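Local coordinates for protein fiber (Bovine adenovirus 4, PDB 4UE0) that forms the head domain of a trimeric viral fibre, which probably attaches the virus to receptors on the host cell, at residues T7-G15 with A22-S30. Sequence-based numbering, arbitrary orientation. Where two conformers were deposited one is given.
Sequences TRQGSRVVG and ALGWQIIPS
Arg-8, Gly-10 and Arg-12 pair with Ile-27, Trp-25 and Leu-23 in an antiparallel beta hairpin of the fibre head. Within the chain, strand 8-16 is an outer strand of a four-stranded sheet and 19-29 lies next to it. Each pair closes a two-bond ring, so all six backbone N-H groups and carbonyls have partners. Ile-27 N to Arg-8 O is 2.8 Å. The backbones of Gly-24 and Gln-26 bond instead to strand 34-40.

The Trp-25 ring lies over the backbone of Gln-9 and Gly-10 on the neighbouring strand, its CG set between backbone N and carbonyl carbon (chi1 61°). Gly-10 N sits 3.4 Å above the indole plane, and Gly-10 CA makes a CH-pi contact with the five-membered ring. The Arg-8 guanidinium lays one face on Ile-27 CD1, 3.7 Å from CZ. Arg-12 leads away from the partner strand; its NH1 bonds to Gln-55 O and forms a salt bridge with Asp-57. Ser-11 OG bonds to Arg-33 NH2 of the second subunit, tying the hairpin to a neighbouring chain. One water, in the indole plane, accepts from Trp-25 NE1 at 2.8 Å and donates to Ser-11 O at 2.9 Å.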
loop_
_atom_site.group_PDB
_atom_site.type_symbol
_atom_site.label_atom_id
_atom_site.label_comp_id
_atom_site.label_asym_id
_atom_site.label_seq_id
_atom_site.Cartn_x
_atom_site.Cartn_y
_atom_site.Cartn_z
ATOM N N THR A 7 -8.124 -3.400 -19.899
ATOM C CA THR A 7 -6.875 -3.304 -19.043
ATOM C C THR A 7 -5.839 -4.332 -19.468
ATOM O O THR A 7 -6.159 -5.462 -19.889
ATOM C CB THR A 7 -7.102 -3.412 -17.490
ATOM O OG1 THR A 7 -7.146 -4.779 -17.060
ATOM C CG2 THR A 7 -8.379 -2.696 -17.044
ATOM N N ARG A 8 -4.590 -3.902 -19.351
ATOM C CA ARG A 8 -3.438 -4.680 -19.744
ATOM C C ARG A 8 -2.612 -4.894 -18.500
ATOM O O ARG A 8 -2.485 -3.968 -17.702
ATOM C CB ARG A 8 -2.595 -3.881 -20.736
ATOM C CG ARG A 8 -3.404 -3.163 -21.795
ATOM C CD ARG A 8 -2.467 -2.662 -22.873
ATOM N NE ARG A 8 -2.522 -1.216 -23.031
ATOM C CZ ARG A 8 -1.497 -0.464 -23.430
ATOM N NH1 ARG A 8 -0.311 -1.019 -23.715
ATOM N NH2 ARG A 8 -1.657 0.859 -23.530
ATOM N N GLN A 9 -2.019 -6.082 -18.348
ATOM C CA GLN A 9 -1.170 -6.329 -17.182
ATOM C C GLN A 9 -0.107 -7.387 -17.448
ATOM O O GLN A 9 -0.199 -8.146 -18.433
ATOM C CB GLN A 9 -2.019 -6.739 -15.983
ATOM C CG GLN A 9 -2.967 -7.895 -16.247
ATOM C CD GLN A 9 -3.961 -8.102 -15.116
ATOM O OE1 GLN A 9 -3.779 -7.605 -13.997
ATOM N NE2 GLN A 9 -5.026 -8.847 -15.403
ATOM N N GLY A 10 0.892 -7.453 -16.567
ATOM C CA GLY A 10 1.955 -8.447 -16.716
ATOM C C GLY A 10 2.853 -8.504 -15.511
ATOM O O GLY A 10 2.645 -7.796 -14.532
ATOM N N SER A 11 3.851 -9.367 -15.618
ATOM C CA SER A 11 4.821 -9.586 -14.575
ATOM C C SER A 11 6.221 -9.714 -15.142
ATOM O O SER A 11 6.409 -10.071 -16.316
ATOM C CB SER A 11 4.512 -10.867 -13.796
ATOM O OG SER A 11 3.307 -10.747 -13.094
ATOM N N ARG A 12 7.185 -9.479 -14.254
ATOM C CA ARG A 12 8.592 -9.656 -14.572
ATOM C C ARG A 12 9.315 -10.029 -13.292
ATOM O O ARG A 12 9.257 -9.308 -12.296
ATOM C CB ARG A 12 9.156 -8.350 -15.132
ATOM C CG ARG A 12 10.665 -8.280 -15.271
ATOM C CD ARG A 12 11.189 -9.385 -16.181
ATOM N NE ARG A 12 12.645 -9.362 -16.211
ATOM C CZ ARG A 12 13.363 -8.483 -16.905
ATOM N NH1 ARG A 12 12.772 -7.573 -17.681
ATOM N NH2 ARG A 12 14.683 -8.512 -16.820
ATOM N N VAL A 13 9.994 -11.159 -13.330
ATOM C CA VAL A 13 10.882 -11.556 -12.282
ATOM C C VAL A 13 12.272 -11.067 -12.671
ATOM O O VAL A 13 12.682 -11.238 -13.828
ATOM C CB VAL A 13 10.814 -13.074 -12.092
ATOM C CG1 VAL A 13 11.903 -13.532 -11.159
ATOM C CG2 VAL A 13 9.447 -13.474 -11.566
ATOM N N VAL A 14 12.965 -10.416 -11.745
ATOM C CA VAL A 14 14.312 -9.905 -11.994
ATOM C C VAL A 14 15.277 -10.556 -11.024
ATOM O O VAL A 14 15.133 -10.400 -9.813
ATOM C CB VAL A 14 14.355 -8.381 -11.776
ATOM C CG1 VAL A 14 15.752 -7.821 -12.029
ATOM C CG2 VAL A 14 13.352 -7.687 -12.679
ATOM N N GLY A 15 16.274 -11.255 -11.557
ATOM C CA GLY A 15 17.413 -11.670 -10.754
ATOM C C GLY A 15 18.420 -10.534 -10.684
ATOM O O GLY A 15 18.862 -10.026 -11.706
ATOM N N ALA A 22 10.181 -9.420 -7.793
ATOM C CA ALA A 22 9.092 -9.770 -8.699
ATOM C C ALA A 22 8.154 -8.582 -8.835
ATOM O O ALA A 22 7.529 -8.152 -7.861
ATOM C CB ALA A 22 8.356 -11.014 -8.238
ATOM N N LEU A 23 8.092 -8.068 -10.057
ATOM C CA LEU A 23 7.312 -6.881 -10.415
ATOM C C LEU A 23 6.062 -7.241 -11.182
ATOM O O LEU A 23 6.071 -8.168 -11.992
ATOM C CB LEU A 23 8.151 -5.943 -11.262
ATOM C CG LEU A 23 9.456 -5.457 -10.638
ATOM C CD1 LEU A 23 10.339 -4.778 -11.689
ATOM C CD2 LEU A 23 9.135 -4.507 -9.508
ATOM N N GLY A 24 5.008 -6.499 -10.905
ATOM C CA GLY A 24 3.772 -6.573 -11.658
ATOM C C GLY A 24 3.438 -5.199 -12.150
ATOM O O GLY A 24 3.785 -4.189 -11.523
ATOM N N TRP A 25 2.772 -5.128 -13.279
ATOM C CA TRP A 25 2.343 -3.851 -13.825
ATOM C C TRP A 25 0.950 -3.976 -14.400
ATOM O O TRP A 25 0.512 -5.083 -14.792
ATOM C CB TRP A 25 3.335 -3.346 -14.886
ATOM C CG TRP A 25 3.480 -4.270 -16.068
ATOM C CD1 TRP A 25 4.415 -5.279 -16.238
ATOM C CD2 TRP A 25 2.655 -4.292 -17.233
ATOM N NE1 TRP A 25 4.200 -5.910 -17.438
ATOM C CE2 TRP A 25 3.128 -5.327 -18.065
ATOM C CE3 TRP A 25 1.557 -3.537 -17.656
ATOM C CZ2 TRP A 25 2.532 -5.626 -19.313
ATOM C CZ3 TRP A 25 0.960 -3.835 -18.894
ATOM C CH2 TRP A 25 1.454 -4.863 -19.707
ATOM N N GLN A 26 0.238 -2.844 -14.409
ATOM C CA GLN A 26 -1.103 -2.775 -15.009
ATOM C C GLN A 26 -1.314 -1.399 -15.623
ATOM O O GLN A 26 -0.814 -0.379 -15.121
ATOM C CB GLN A 26 -2.250 -3.035 -14.001
ATOM C CG GLN A 26 -2.018 -4.072 -12.913
ATOM C CD GLN A 26 -2.906 -3.835 -11.691
ATOM O OE1 GLN A 26 -2.481 -4.010 -10.540
ATOM N NE2 GLN A 26 -4.144 -3.413 -11.940
ATOM N N ILE A 27 -2.053 -1.383 -16.727
ATOM C CA ILE A 27 -2.559 -0.153 -17.328
ATOM C C ILE A 27 -4.081 -0.289 -17.297
ATOM O O ILE A 27 -4.638 -1.234 -17.853
ATOM C CB ILE A 27 -2.063 0.070 -18.762
ATOM C CG1 ILE A 27 -0.545 0.092 -18.766
ATOM C CG2 ILE A 27 -2.649 1.373 -19.319
ATOM C CD1 ILE A 27 0.068 0.214 -20.152
ATOM N N ILE A 28 -4.724 0.661 -16.640
ATOM C CA ILE A 28 -6.164 0.681 -16.546
ATOM C C ILE A 28 -6.672 1.905 -17.308
ATOM O O ILE A 28 -6.586 3.006 -16.815
ATOM C CB ILE A 28 -6.617 0.694 -15.076
ATOM C CG1 ILE A 28 -6.034 -0.514 -14.325
ATOM C CG2 ILE A 28 -8.135 0.697 -15.002
ATOM C CD1 ILE A 28 -6.099 -0.398 -12.825
ATOM N N PRO A 29 -7.148 1.705 -18.548
ATOM C CA PRO A 29 -7.625 2.823 -19.346
ATOM C C PRO A 29 -9.076 3.148 -19.039
ATOM O O PRO A 29 -9.860 2.245 -18.705
ATOM C CB PRO A 29 -7.461 2.322 -20.784
ATOM C CG PRO A 29 -7.534 0.836 -20.688
ATOM C CD PRO A 29 -7.251 0.423 -19.268
ATOM N N SER A 30 -9.406 4.436 -19.125
ATOM C CA SER A 30 -10.793 4.934 -19.123
ATOM C C SER A 30 -10.848 6.255 -19.909
ATOM O O SER A 30 -9.806 6.804 -20.325
ATOM C CB SER A 30 -11.347 5.112 -17.695
ATOM O OG SER A 30 -11.067 6.388 -17.123
HETATM O O HOH W 1 5.769 -8.006 -18.320
#